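Local coordinates for extracellular endo-alpha-(1->5)-L-arabinanase 1 (PDB 1UV4), which cleaves internal alpha-(1->5)-L-arabinofuranosyl linkages of linear and branched arabinan during plant cell-wall degradation, using a calcium-containing beta-propeller, at residues W145-S150 with Y172-R177; I155-L160 with K221-P226; D248-P253 with I276-I281. All coordinates share one frame; numbering follows the deposited sequence.

Interaction 1. Residues W145-S150 with Y172-R177; sequences WLAFGS and YSIAAR. With EDO (1,2-ethanediol), chain F.
Ser-173 OG has two polar partners, a bound 1,2-ethanediol and the ammonium group of Lys-156. Its bond to EDO O1 is 2.8 Å long, and either hydroxyl could be the donor. The diol probably comes from the crystallisation liquor. The protein-to-protein part of the contact is apolar and small. Trp-145 and Tyr-172 meet at the six-membered end of the indole, where Trp-145 CZ3 lies 4.1 Å from Tyr-172 CE2. The phenol carbon comes in at the indole edge, close to the indole plane. The two rings are not stacked. Asp-139 takes the indole N-H through its OD2, which helps to fix the rotation of the Trp-145 ring.

Strands 144-148 and 170-175 belong to one blade of the family 43 propeller. They are not direct neighbours. Strand 155-160 runs between them and pairs with both, so the side chains must reach across it. Opposite Ile-155, strand 170-175 places two residues, Ile-174 and Ala-175, where one would pair: a classic beta bulge.

Further along, Ile-174 CD1 approaches Ala-147 CB at 4.5 Å, a loose contact. Ile-174 CG1 lies between the backbone N and the carbonyl carbon (chi1 60°). An extended second torsion then carries CD1 toward Ala-147. Pro-187 and Leu-189 of strand 184-192, in the next blade, pack against Ala-147 and Ile-174 respectively. On its other flank Ala-147 pairs through its backbone with Glu-135, which belongs to the calcium site. Three residues on, Ser-150 is part of the substrate site by similarity and touches Glu-185, the inferred proton donor.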
ATOM      1  N   TRP A 145      -2.503  13.536  -2.912  1.00 12.25           N
ATOM      2  CA  TRP A 145      -3.350  12.709  -3.750  1.00 11.41           C
ATOM      3  C   TRP A 145      -3.378  11.315  -3.122  1.00 12.04           C
ATOM      4  O   TRP A 145      -2.468  10.913  -2.396  1.00 13.48           O
ATOM      5  CB  TRP A 145      -2.763  12.577  -5.161  1.00 13.61           C
ATOM      6  CG  TRP A 145      -2.769  13.797  -6.003  1.00 12.07           C
ATOM      7  CD1 TRP A 145      -2.037  14.908  -5.839  1.00 12.73           C
ATOM      8  CD2 TRP A 145      -3.522  13.984  -7.215  1.00 11.84           C
ATOM      9  NE1 TRP A 145      -2.288  15.812  -6.843  1.00 13.44           N
ATOM     10  CE2 TRP A 145      -3.194  15.254  -7.717  1.00 11.37           C
ATOM     11  CE3 TRP A 145      -4.448  13.188  -7.930  1.00 12.15           C
ATOM     12  CZ2 TRP A 145      -3.773  15.776  -8.882  1.00 12.60           C
ATOM     13  CZ3 TRP A 145      -4.973  13.693  -9.107  1.00 12.72           C
ATOM     14  CH2 TRP A 145      -4.650  14.981  -9.553  1.00 10.69           C
ATOM     15  N   LEU A 146      -4.417  10.580  -3.455  1.00 12.49           N
ATOM     16  CA  LEU A 146      -4.584   9.195  -2.934  1.00 13.24           C
ATOM     17  C   LEU A 146      -4.762   8.209  -4.085  1.00 13.84           C
ATOM     18  O   LEU A 146      -5.646   8.389  -4.924  1.00 13.70           O
ATOM     19  CB  LEU A 146      -5.811   9.100  -2.024  1.00 13.66           C
ATOM     20  CG  LEU A 146      -6.005   7.748  -1.285  1.00 16.14           C
ATOM     21  CD1 LEU A 146      -5.071   7.637  -0.125  1.00 18.35           C
ATOM     22  CD2 LEU A 146      -7.512   7.603  -0.877  1.00 19.22           C
ATOM     23  N   ALA A 147      -3.912   7.188  -4.113  1.00 14.13           N
ATOM     24  CA  ALA A 147      -4.119   6.045  -5.024  1.00 13.24           C
ATOM     25  C   ALA A 147      -4.638   4.862  -4.209  1.00 13.97           C
ATOM     26  O   ALA A 147      -4.433   4.751  -3.005  1.00 14.36           O
ATOM     27  CB  ALA A 147      -2.863   5.705  -5.724  1.00 14.30           C
ATOM     28  N   PHE A 148      -5.375   3.990  -4.872  1.00 14.19           N
ATOM     29  CA  PHE A 148      -5.881   2.780  -4.231  1.00 13.84           C
ATOM     30  C   PHE A 148      -6.349   1.792  -5.273  1.00 13.42           C
ATOM     31  O   PHE A 148      -6.413   2.057  -6.439  1.00 14.22           O
ATOM     32  CB  PHE A 148      -7.011   3.096  -3.237  1.00 13.35           C
ATOM     33  CG  PHE A 148      -8.284   3.587  -3.892  1.00 13.98           C
ATOM     34  CD1 PHE A 148      -8.473   4.940  -4.111  1.00 14.28           C
ATOM     35  CD2 PHE A 148      -9.247   2.700  -4.330  1.00 14.31           C
ATOM     36  CE1 PHE A 148      -9.601   5.386  -4.703  1.00 15.94           C
ATOM     37  CE2 PHE A 148     -10.403   3.155  -4.948  1.00 14.67           C
ATOM     38  CZ  PHE A 148     -10.577   4.508  -5.128  1.00 14.55           C
ATOM     39  N   GLY A 149      -6.638   0.597  -4.811  1.00 14.55           N
ATOM     40  CA  GLY A 149      -7.304  -0.432  -5.606  1.00 13.93           C
ATOM     41  C   GLY A 149      -6.753  -1.834  -5.481  1.00 13.31           C
ATOM     42  O   GLY A 149      -5.635  -2.074  -5.048  1.00 14.16           O
ATOM     43  N   SER A 150      -7.571  -2.778  -5.930  1.00 13.00           N
ATOM     44  CA  SER A 150      -7.292  -4.198  -5.952  1.00 13.68           C
ATOM     45  C   SER A 150      -8.359  -4.885  -6.783  1.00 12.71           C
ATOM     46  O   SER A 150      -9.546  -4.840  -6.432  1.00 14.47           O
ATOM     47  CB  SER A 150      -7.334  -4.747  -4.546  1.00 12.02           C
ATOM     48  OG  SER A 150      -7.079  -6.142  -4.519  1.00 13.52           O
ATOM     49  N   TYR A 172      -9.644   9.029 -11.162  1.00 12.40           N
ATOM     50  CA  TYR A 172      -8.862   8.684 -12.346  1.00 12.43           C
ATOM     51  C   TYR A 172      -8.446   7.213 -12.260  1.00 12.98           C
ATOM     52  O   TYR A 172      -8.335   6.639 -11.173  1.00 14.97           O
ATOM     53  CB  TYR A 172      -7.596   9.547 -12.429  1.00 13.32           C
ATOM     54  CG  TYR A 172      -7.852  11.032 -12.567  1.00 12.81           C
ATOM     55  CD1 TYR A 172      -7.972  11.622 -13.803  1.00 12.38           C
ATOM     56  CD2 TYR A 172      -7.971  11.849 -11.457  1.00 14.63           C
ATOM     57  CE1 TYR A 172      -8.202  13.005 -13.931  1.00 11.63           C
ATOM     58  CE2 TYR A 172      -8.195  13.215 -11.586  1.00 14.11           C
ATOM     59  CZ  TYR A 172      -8.304  13.779 -12.821  1.00 12.72           C
ATOM     60  OH  TYR A 172      -8.532  15.149 -12.971  1.00 15.45           O
ATOM     61  N   SER A 173      -8.296   6.624 -13.432  1.00 13.66           N
ATOM     62  CA  SER A 173      -7.787   5.259 -13.597  1.00 13.45           C
ATOM     63  C   SER A 173      -6.347   5.295 -14.044  1.00 13.08           C
ATOM     64  O   SER A 173      -6.018   5.945 -15.010  1.00 13.55           O
ATOM     65  CB  SER A 173      -8.620   4.514 -14.628  1.00 12.22           C
ATOM     66  OG  SER A 173      -9.957   4.438 -14.195  1.00 14.03           O
ATOM     67  N   ILE A 174      -5.470   4.591 -13.316  1.00 12.02           N
ATOM     68  CA  ILE A 174      -4.029   4.650 -13.629  1.00 11.89           C
ATOM     69  C   ILE A 174      -3.317   3.320 -13.867  1.00 11.94           C
ATOM     70  O   ILE A 174      -2.221   3.315 -14.439  1.00 12.18           O
ATOM     71  CB  ILE A 174      -3.248   5.499 -12.583  1.00 13.34           C
ATOM     72  CG1 ILE A 174      -3.365   4.950 -11.180  1.00 12.74           C
ATOM     73  CG2 ILE A 174      -3.672   6.969 -12.667  1.00 13.72           C
ATOM     74  CD1 ILE A 174      -2.449   5.660 -10.175  1.00 13.68           C
ATOM     75  N   ALA A 175      -3.929   2.183 -13.494  1.00 12.44           N
ATOM     76  CA  ALA A 175      -3.376   0.877 -13.873  1.00 12.16           C
ATOM     77  C   ALA A 175      -4.463  -0.153 -13.854  1.00 12.70           C
ATOM     78  O   ALA A 175      -5.367  -0.091 -13.037  1.00 13.08           O
ATOM     79  CB  ALA A 175      -2.179   0.417 -12.971  1.00 12.45           C
ATOM     80  N   ALA A 176      -4.393  -1.074 -14.811  1.00 12.25           N
ATOM     81  CA  ALA A 176      -5.398  -2.148 -14.923  1.00 12.32           C
ATOM     82  C   ALA A 176      -4.751  -3.368 -15.571  1.00 11.76           C
ATOM     83  O   ALA A 176      -3.756  -3.264 -16.282  1.00 12.26           O
ATOM     84  CB  ALA A 176      -6.555  -1.647 -15.778  1.00 12.08           C
ATOM     85  N   ARG A 177      -5.357  -4.545 -15.387  1.00 11.56           N
ATOM     86  CA  ARG A 177      -4.966  -5.737 -16.117  1.00 12.20           C
ATOM     87  C   ARG A 177      -6.197  -6.377 -16.743  1.00 13.29           C
ATOM     88  O   ARG A 177      -6.637  -7.430 -16.318  1.00 12.88           O
ATOM     89  CB  ARG A 177      -4.240  -6.742 -15.252  1.00 12.03           C
ATOM     90  CG  ARG A 177      -2.952  -6.202 -14.615  1.00 13.16           C
ATOM     91  CD  ARG A 177      -2.248  -7.270 -13.849  1.00 14.53           C
ATOM     92  NE  ARG A 177      -1.526  -8.190 -14.691  1.00 14.72           N
ATOM     93  CZ  ARG A 177      -1.093  -9.376 -14.299  1.00 14.49           C
ATOM     94  NH1 ARG A 177      -1.355  -9.819 -13.070  1.00 14.50           N
ATOM     95  NH2 ARG A 177      -0.411 -10.139 -15.142  1.00 17.44           N
TER
HETATM   96  C1  EDO F1296     -12.675   6.620 -13.464  1.00 34.14           C
HETATM   97  O1  EDO F1296     -11.571   6.663 -14.346  1.00 31.82           O
HETATM   98  C2  EDO F1296     -12.373   5.671 -12.332  1.00 36.61           C
HETATM   99  O2  EDO F1296     -13.077   4.472 -12.536  1.00 32.44           O

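Interaction 2. Residues I155-L160 with K221-P226. With EDO (1,2-ethanediol), chain F.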
ATOM      1  N   ILE A 155      -6.378   0.091 -10.403  1.00 13.44           N
ATOM      2  CA  ILE A 155      -5.873   1.187  -9.590  1.00 13.33           C
ATOM      3  C   ILE A 155      -6.444   2.531  -9.986  1.00 12.78           C
ATOM      4  O   ILE A 155      -6.477   2.903 -11.159  1.00 13.96           O
ATOM      5  CB  ILE A 155      -4.356   1.224  -9.692  1.00 12.80           C
ATOM      6  CG1 ILE A 155      -3.794  -0.190  -9.417  1.00 14.40           C
ATOM      7  CG2 ILE A 155      -3.747   2.248  -8.718  1.00 15.01           C
ATOM      8  CD1 ILE A 155      -4.121  -0.814  -8.140  1.00 16.30           C
ATOM      9  N   LYS A 156      -6.954   3.208  -8.939  1.00 12.57           N
ATOM     10  CA  LYS A 156      -7.606   4.504  -9.066  1.00 12.48           C
ATOM     11  C   LYS A 156      -6.791   5.562  -8.332  1.00 13.27           C
ATOM     12  O   LYS A 156      -5.989   5.245  -7.475  1.00 13.43           O
ATOM     13  CB  LYS A 156      -8.996   4.447  -8.494  1.00 14.52           C
ATOM     14  CG  LYS A 156      -9.899   3.323  -9.049  1.00 14.22           C
ATOM     15  CD  LYS A 156     -10.043   3.349 -10.556  1.00 14.00           C
ATOM     16  CE  LYS A 156     -10.786   2.165 -11.073  1.00 12.35           C
ATOM     17  NZ  LYS A 156     -10.959   2.257 -12.551  1.00 14.36           N
ATOM     18  N   LEU A 157      -7.090   6.809  -8.663  1.00 13.03           N
ATOM     19  CA  LEU A 157      -6.382   7.984  -8.157  1.00 13.11           C
ATOM     20  C   LEU A 157      -7.341   9.170  -7.999  1.00 13.49           C
ATOM     21  O   LEU A 157      -8.112   9.442  -8.878  1.00 14.20           O
ATOM     22  CB  LEU A 157      -5.255   8.348  -9.102  1.00 14.36           C
ATOM     23  CG  LEU A 157      -4.434   9.583  -8.787  1.00 14.00           C
ATOM     24  CD1 LEU A 157      -3.526   9.336  -7.625  1.00 15.50           C
ATOM     25  CD2 LEU A 157      -3.657  10.048 -10.040  1.00 16.04           C
ATOM     26  N   THR A 158      -7.280   9.827  -6.836  1.00 13.94           N
ATOM     27  CA  THR A 158      -8.010  11.053  -6.624  1.00 13.20           C
ATOM     28  C   THR A 158      -7.091  12.076  -5.944  1.00 12.48           C
ATOM     29  O   THR A 158      -6.263  11.740  -5.101  1.00 13.91           O
ATOM     30  CB  THR A 158      -9.281  10.815  -5.768  1.00 13.81           C
ATOM     31  OG1 THR A 158      -9.970  12.046  -5.534  1.00 13.40           O
ATOM     32  CG2 THR A 158      -8.918  10.243  -4.406  1.00 15.07           C
ATOM     33  N   LYS A 159      -7.339  13.325  -6.261  1.00 12.19           N
ATOM     34  CA  LYS A 159      -6.735  14.436  -5.528  1.00 12.04           C
ATOM     35  C   LYS A 159      -7.386  14.453  -4.154  1.00 12.19           C
ATOM     36  O   LYS A 159      -8.542  13.987  -3.950  1.00 12.45           O
ATOM     37  CB  LYS A 159      -6.937  15.772  -6.252  1.00 13.14           C
ATOM     38  CG  LYS A 159      -6.127  16.951  -5.704  1.00 15.34           C
ATOM     39  CD  LYS A 159      -6.163  18.139  -6.688  1.00 17.20           C
ATOM     40  CE  LYS A 159      -5.634  19.403  -6.040  1.00 20.42           C
ATOM     41  NZ  LYS A 159      -4.221  19.349  -5.760  1.00 23.09           N
ATOM     42  N   LEU A 160      -6.689  15.019  -3.184  1.00 11.90           N
ATOM     43  CA  LEU A 160      -7.206  15.208  -1.843  1.00 12.25           C
ATOM     44  C   LEU A 160      -7.243  16.687  -1.492  1.00 11.62           C
ATOM     45  O   LEU A 160      -6.398  17.475  -1.896  1.00 12.66           O
ATOM     46  CB  LEU A 160      -6.317  14.491  -0.818  1.00 12.64           C
ATOM     47  CG  LEU A 160      -6.269  12.966  -0.913  1.00 12.09           C
ATOM     48  CD1 LEU A 160      -5.142  12.426  -0.011  1.00 12.78           C
ATOM     49  CD2 LEU A 160      -7.576  12.339  -0.570  1.00 12.68           C
ATOM     50  N   LYS A 221       4.772  11.656 -17.043  1.00 13.58           N
ATOM     51  CA  LYS A 221       5.047  13.053 -16.764  1.00 13.93           C
ATOM     52  C   LYS A 221       3.906  13.691 -15.941  1.00 13.72           C
ATOM     53  O   LYS A 221       4.132  14.654 -15.213  1.00 13.68           O
ATOM     54  CB  LYS A 221       5.324  13.833 -18.069  1.00 14.66           C
ATOM     55  CG  LYS A 221       6.664  13.512 -18.699  1.00 17.98           C
ATOM     56  CD  LYS A 221       7.837  14.094 -17.848  1.00 23.82           C
ATOM     57  CE  LYS A 221       9.183  14.096 -18.562  1.00 26.74           C
ATOM     58  NZ  LYS A 221      10.283  14.263 -17.559  1.00 29.85           N
ATOM     59  N   SER A 222       2.692  13.172 -16.073  1.00 13.79           N
ATOM     60  CA  SER A 222       1.585  13.687 -15.292  1.00 15.06           C
ATOM     61  C   SER A 222       1.104  12.643 -14.297  1.00 13.87           C
ATOM     62  O   SER A 222       1.205  11.424 -14.517  1.00 13.83           O
ATOM     63  CB  SER A 222       0.464  14.157 -16.198  1.00 17.27           C
ATOM     64  OG  SER A 222      -0.172  13.068 -16.766  1.00 21.73           O
ATOM     65  N   ILE A 223       0.579  13.111 -13.181  1.00 13.64           N
ATOM     66  CA  ILE A 223       0.216  12.183 -12.124  1.00 13.18           C
ATOM     67  C   ILE A 223      -0.940  11.291 -12.538  1.00 13.66           C
ATOM     68  O   ILE A 223      -1.073  10.151 -12.063  1.00 12.54           O
ATOM     69  CB  ILE A 223      -0.004  12.911 -10.773  1.00 13.08           C
ATOM     70  CG1 ILE A 223       0.038  11.915  -9.601  1.00 12.50           C
ATOM     71  CG2 ILE A 223      -1.292  13.702 -10.777  1.00 13.65           C
ATOM     72  CD1 ILE A 223      -0.018  12.529  -8.217  1.00 14.34           C
ATOM     73  N   THR A 224      -1.754  11.792 -13.461  1.00 13.23           N
ATOM     74  CA  THR A 224      -2.907  11.050 -13.919  1.00 13.46           C
ATOM     75  C   THR A 224      -2.626  10.120 -15.079  1.00 14.21           C
ATOM     76  O   THR A 224      -3.553   9.425 -15.554  1.00 14.96           O
ATOM     77  CB  THR A 224      -4.073  11.986 -14.230  1.00 14.31           C
ATOM     78  OG1 THR A 224      -3.652  13.075 -15.060  1.00 14.60           O
ATOM     79  CG2 THR A 224      -4.622  12.632 -12.957  1.00 14.85           C
ATOM     80  N   GLY A 225      -1.368  10.049 -15.515  1.00 14.10           N
ATOM     81  CA  GLY A 225      -0.931   9.078 -16.503  1.00 13.45           C
ATOM     82  C   GLY A 225      -0.982   9.582 -17.938  1.00 14.52           C
ATOM     83  O   GLY A 225      -1.258  10.756 -18.194  1.00 14.80           O
ATOM     84  N   PRO A 226      -0.743   8.703 -18.905  1.00 14.68           N
ATOM     85  CA  PRO A 226      -0.566   7.265 -18.680  1.00 13.70           C
ATOM     86  C   PRO A 226       0.791   6.901 -18.173  1.00 13.21           C
ATOM     87  O   PRO A 226       1.795   7.478 -18.628  1.00 15.06           O
ATOM     88  CB  PRO A 226      -0.773   6.672 -20.100  1.00 14.78           C
ATOM     89  CG  PRO A 226      -0.254   7.749 -21.045  1.00 14.45           C
ATOM     90  CD  PRO A 226      -0.744   9.032 -20.343  1.00 15.37           C
TER
HETATM   91  C1  EDO F1296     -12.675   6.620 -13.464  1.00 34.14           C
HETATM   92  O1  EDO F1296     -11.571   6.663 -14.346  1.00 31.82           O
HETATM   93  C2  EDO F1296     -12.373   5.671 -12.332  1.00 36.61           C
HETATM   94  O2  EDO F1296     -13.077   4.472 -12.536  1.00 32.44           O
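Leu-157 makes every touch that its strand offers to the turn, and it does so through one methyl group, CD2. Its CG is anti to the backbone N (chi1 177°), which sends the branched end out of strand 155-160 toward residues 221-226. There CD2 rests 3.3 Å from Ile-223 O. The same methyl is 4.2 Å from Ile-223 CG1 and 4.0 Å from Thr-224 CG2.

Ile-223 and Thr-224 are the two central residues of a type I beta turn. Gly-225 N closes the turn on Ser-222 O at 3.1 Å. A cis peptide bond to Pro-226 follows. Ile-223 also holds its CG1 anti to the backbone N (chi1 -163°), and this is the branch that comes nearest to Leu-157. In Thr-224 the methyl CG2 is beside the backbone N and anti to the carbonyl carbon, while OG1 takes the position between them (chi1 49°). The methyl, not the hydroxyl, therefore faces Leu-157. Trp-145 also packs on Leu-157, Ile-223 and Thr-224, so the leucine methyl is part of a wider apolar cluster. The cluster joins one propeller blade to a loop of the next.

The polar side chains of the strand act apart from the turn. Lys-156 donates from NZ to EDO O2 at 3.1 Å. Ser-153 OG is another partner of this ammonium group. Thr-158 OG1 donates to Lys-159 O at 2.9 Å.

The carbonyl of the buried Ile-223 meets a methyl group on this side. Its hydrogen bond comes from outside, from Tyr-227 OH. Strand and turn are thus joined by apolar packing alone, with no polar bond between them.

Interaction 3. Residues D248-P253 with I276-I281; sequences DQWKGP and IPKLLI
Trp-250 and Leu-280 form a CH-pi contact. Leu-280 CD2 stands over one face of the indole, 3.9 Å from the centroid of the five-membered ring and 13° off the ring normal. The other methyl of Leu-280 continues the cover, with CD1 3.9 Å from Trp-250 CE3. Both branches are therefore used, CD2 at the pyrrole part and CD1 over the CE3-CZ3 side of the six-membered ring. Gln-249 CG covers the opposite face near the indole nitrogen, 3.9 Å from Trp-250 NE1. The ring is held between these two aliphatic groups.

Lys-278 adds an edge contact. Its CG comes to the edge of the indole near the ring plane, 3.7 Å from Trp-250 CZ3. The side chains of Trp-250 and Lys-278 cross at about a right angle. CG of Lys-278 is anti to its carbonyl carbon (chi1 -50°), and the chain bends at its second and fourth torsions. The aliphatic root thus serves the indole while the charged end goes to another partner.

The polar groups bind outside the apolar contact. Lys-278 NZ forms a salt bridge with Asp-273. Gln-249 NE2 binds Asp-270 OD1.

Strands 250-259 and 276-283 are separated by strand 263-270, and the indole reaches across strand 263-270 to the side chains of strand 276-283. Ala-7 of strand 4-8 touches both Trp-250 and Leu-280. This N-terminal strand pairs with strand 276-283 as the outermost strand of the last blade, the Velcro-like closure known from beta-propellers.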
ATOM      1  N   ASP A 248      14.875 -17.922  -4.920  1.00 11.45           N
ATOM      2  CA  ASP A 248      14.776 -19.309  -4.453  1.00 11.72           C
ATOM      3  C   ASP A 248      14.058 -19.374  -3.107  1.00 11.10           C
ATOM      4  O   ASP A 248      13.310 -20.307  -2.830  1.00 11.72           O
ATOM      5  CB  ASP A 248      16.165 -19.975  -4.249  1.00 11.81           C
ATOM      6  CG  ASP A 248      17.043 -20.027  -5.517  1.00 12.35           C
ATOM      7  OD1 ASP A 248      16.945 -19.091  -6.343  1.00 17.70           O
ATOM      8  OD2 ASP A 248      17.868 -20.936  -5.700  1.00 12.16           O
ATOM      9  N   GLN A 249      14.401 -18.452  -2.231  1.00  9.88           N
ATOM     10  CA  GLN A 249      13.857 -18.425  -0.874  1.00 10.95           C
ATOM     11  C   GLN A 249      12.586 -17.588  -0.729  1.00 11.07           C
ATOM     12  O   GLN A 249      11.660 -17.956   0.018  1.00 12.01           O
ATOM     13  CB  GLN A 249      14.877 -17.866   0.100  1.00 10.85           C
ATOM     14  CG  GLN A 249      14.350 -17.755   1.536  1.00 13.25           C
ATOM     15  CD  GLN A 249      15.404 -17.370   2.569  1.00 16.45           C
ATOM     16  OE1 GLN A 249      16.587 -17.188   2.250  1.00 17.46           O
ATOM     17  NE2 GLN A 249      14.984 -17.247   3.799  1.00 16.77           N
ATOM     18  N   TRP A 250      12.532 -16.451  -1.402  1.00  9.55           N
ATOM     19  CA  TRP A 250      11.498 -15.432  -1.188  1.00  9.87           C
ATOM     20  C   TRP A 250      10.511 -15.446  -2.349  1.00 11.36           C
ATOM     21  O   TRP A 250      10.844 -15.123  -3.470  1.00 11.41           O
ATOM     22  CB  TRP A 250      12.148 -14.072  -1.046  1.00 10.45           C
ATOM     23  CG  TRP A 250      12.954 -14.007   0.198  1.00  9.96           C
ATOM     24  CD1 TRP A 250      14.296 -13.922   0.269  1.00 10.81           C
ATOM     25  CD2 TRP A 250      12.478 -14.006   1.549  1.00 10.11           C
ATOM     26  NE1 TRP A 250      14.709 -13.906   1.578  1.00 13.03           N
ATOM     27  CE2 TRP A 250      13.605 -13.961   2.384  1.00 10.61           C
ATOM     28  CE3 TRP A 250      11.202 -14.077   2.151  1.00 11.20           C
ATOM     29  CZ2 TRP A 250      13.511 -13.956   3.772  1.00 12.74           C
ATOM     30  CZ3 TRP A 250      11.122 -14.069   3.527  1.00 10.84           C
ATOM     31  CH2 TRP A 250      12.258 -14.016   4.317  1.00 12.73           C
ATOM     32  N   LYS A 251       9.271 -15.832  -2.065  1.00 12.71           N
ATOM     33  CA  LYS A 251       8.254 -16.002  -3.074  1.00 13.11           C
ATOM     34  C   LYS A 251       7.223 -14.872  -3.011  1.00 13.65           C
ATOM     35  O   LYS A 251       6.946 -14.295  -1.949  1.00 14.12           O
ATOM     36  CB  LYS A 251       7.569 -17.367  -2.899  1.00 12.49           C
ATOM     37  CG  LYS A 251       8.551 -18.537  -2.807  1.00 14.13           C
ATOM     38  CD  LYS A 251       9.376 -18.648  -4.052  1.00 15.16           C
ATOM     39  CE  LYS A 251      10.130 -19.957  -4.155  1.00 15.40           C
ATOM     40  NZ  LYS A 251      11.148 -19.963  -5.310  1.00 18.40           N
ATOM     41  N   GLY A 252       6.605 -14.584  -4.143  1.00 14.16           N
ATOM     42  CA  GLY A 252       5.473 -13.681  -4.200  1.00 13.61           C
ATOM     43  C   GLY A 252       5.673 -12.309  -3.595  1.00 14.72           C
ATOM     44  O   GLY A 252       4.818 -11.830  -2.820  1.00 13.84           O
ATOM     45  N   PRO A 253       6.752 -11.617  -3.959  1.00 13.99           N
ATOM     46  CA  PRO A 253       6.951 -10.258  -3.426  1.00 14.60           C
ATOM     47  C   PRO A 253       5.831  -9.320  -3.828  1.00 14.60           C
ATOM     48  O   PRO A 253       5.296  -9.383  -4.912  1.00 15.51           O
ATOM     49  CB  PRO A 253       8.245  -9.788  -4.061  1.00 15.22           C
ATOM     50  CG  PRO A 253       8.322 -10.598  -5.312  1.00 15.29           C
ATOM     51  CD  PRO A 253       7.790 -11.957  -4.945  1.00 14.73           C
ATOM     52  N   ILE A 276       5.695 -17.979   5.476  1.00 13.37           N
ATOM     53  CA  ILE A 276       5.216 -16.824   6.243  1.00 13.40           C
ATOM     54  C   ILE A 276       5.698 -15.541   5.528  1.00 12.89           C
ATOM     55  O   ILE A 276       6.834 -15.482   5.093  1.00 12.78           O
ATOM     56  CB  ILE A 276       5.758 -16.867   7.689  1.00 13.36           C
ATOM     57  CG1 ILE A 276       5.145 -18.056   8.468  1.00 17.10           C
ATOM     58  CG2 ILE A 276       5.565 -15.532   8.433  1.00 15.99           C
ATOM     59  CD1 ILE A 276       5.928 -18.474   9.683  1.00 21.11           C
ATOM     60  N   PRO A 277       4.833 -14.533   5.352  1.00 12.99           N
ATOM     61  CA  PRO A 277       5.285 -13.267   4.759  1.00 12.18           C
ATOM     62  C   PRO A 277       6.103 -12.467   5.799  1.00 11.76           C
ATOM     63  O   PRO A 277       5.681 -12.240   6.939  1.00 12.52           O
ATOM     64  CB  PRO A 277       3.987 -12.530   4.445  1.00 12.76           C
ATOM     65  CG  PRO A 277       3.001 -13.017   5.453  1.00 12.43           C
ATOM     66  CD  PRO A 277       3.401 -14.449   5.717  1.00 12.80           C
ATOM     67  N   LYS A 278       7.260 -12.010   5.347  1.00 12.49           N
ATOM     68  CA  LYS A 278       8.164 -11.188   6.120  1.00 12.11           C
ATOM     69  C   LYS A 278       8.368  -9.855   5.414  1.00 11.36           C
ATOM     70  O   LYS A 278       8.186  -9.722   4.194  1.00 12.84           O
ATOM     71  CB  LYS A 278       9.507 -11.887   6.287  1.00 11.71           C
ATOM     72  CG  LYS A 278       9.425 -13.341   6.772  1.00 14.35           C
ATOM     73  CD  LYS A 278       8.873 -13.422   8.197  1.00 18.76           C
ATOM     74  CE  LYS A 278       9.114 -14.827   8.893  1.00 22.33           C
ATOM     75  NZ  LYS A 278      10.469 -15.388   8.626  1.00 24.53           N
ATOM     76  N   LEU A 279       8.840  -8.884   6.201  1.00 11.92           N
ATOM     77  CA  LEU A 279       9.227  -7.549   5.717  1.00 11.62           C
ATOM     78  C   LEU A 279      10.644  -7.573   5.159  1.00 11.51           C
ATOM     79  O   LEU A 279      11.584  -7.848   5.894  1.00 13.05           O
ATOM     80  CB  LEU A 279       9.138  -6.570   6.865  1.00 11.74           C
ATOM     81  CG  LEU A 279       9.594  -5.141   6.615  1.00 11.49           C
ATOM     82  CD1 LEU A 279       8.839  -4.485   5.517  1.00 14.29           C
ATOM     83  CD2 LEU A 279       9.435  -4.312   7.873  1.00 12.95           C
ATOM     84  N   LEU A 280      10.786  -7.270   3.864  1.00 11.58           N
ATOM     85  CA  LEU A 280      12.086  -7.177   3.187  1.00 11.99           C
ATOM     86  C   LEU A 280      12.266  -5.727   2.777  1.00 11.25           C
ATOM     87  O   LEU A 280      11.339  -5.032   2.359  1.00 12.45           O
ATOM     88  CB  LEU A 280      12.156  -8.054   1.963  1.00 12.56           C
ATOM     89  CG  LEU A 280      12.451  -9.524   2.187  1.00 12.59           C
ATOM     90  CD1 LEU A 280      11.431 -10.252   2.989  1.00 15.05           C
ATOM     91  CD2 LEU A 280      12.625 -10.228   0.838  1.00 15.01           C
ATOM     92  N   ILE A 281      13.486  -5.243   2.928  1.00 10.79           N
ATOM     93  CA  ILE A 281      13.782  -3.835   2.680  1.00 11.42           C
ATOM     94  C   ILE A 281      15.046  -3.704   1.835  1.00 11.78           C
ATOM     95  O   ILE A 281      16.050  -4.342   2.135  1.00 12.19           O
ATOM     96  CB  ILE A 281      13.960  -3.076   4.022  1.00 11.22           C
ATOM     97  CG1 ILE A 281      12.769  -3.319   4.973  1.00 11.43           C
ATOM     98  CG2 ILE A 281      14.171  -1.592   3.742  1.00 13.50           C
ATOM     99  CD1 ILE A 281      12.893  -2.578   6.255  1.00 12.32           C
TER

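How the interactions relate
Along the chain, 145-150 comes first, followed by 155-160, 172-177 and 221-226. Interactions 1 and 2 therefore cross. Interaction 1 closes the excursion through strand 155-160 and back within one blade. Interaction 2 begins inside that excursion and closes a longer one, bringing a loop of the following blade back to strand 155-160. The two contacts share the sheet, the ethanediol and the indole of Trp-145, with centres about 8 Å apart. Interaction 3 follows in series. It closes the excursion through strand 263-270 in the blade that also holds the N-terminal strand. Its centre is about 29 Å from that of interaction 2, on the opposite side of the chain's centre.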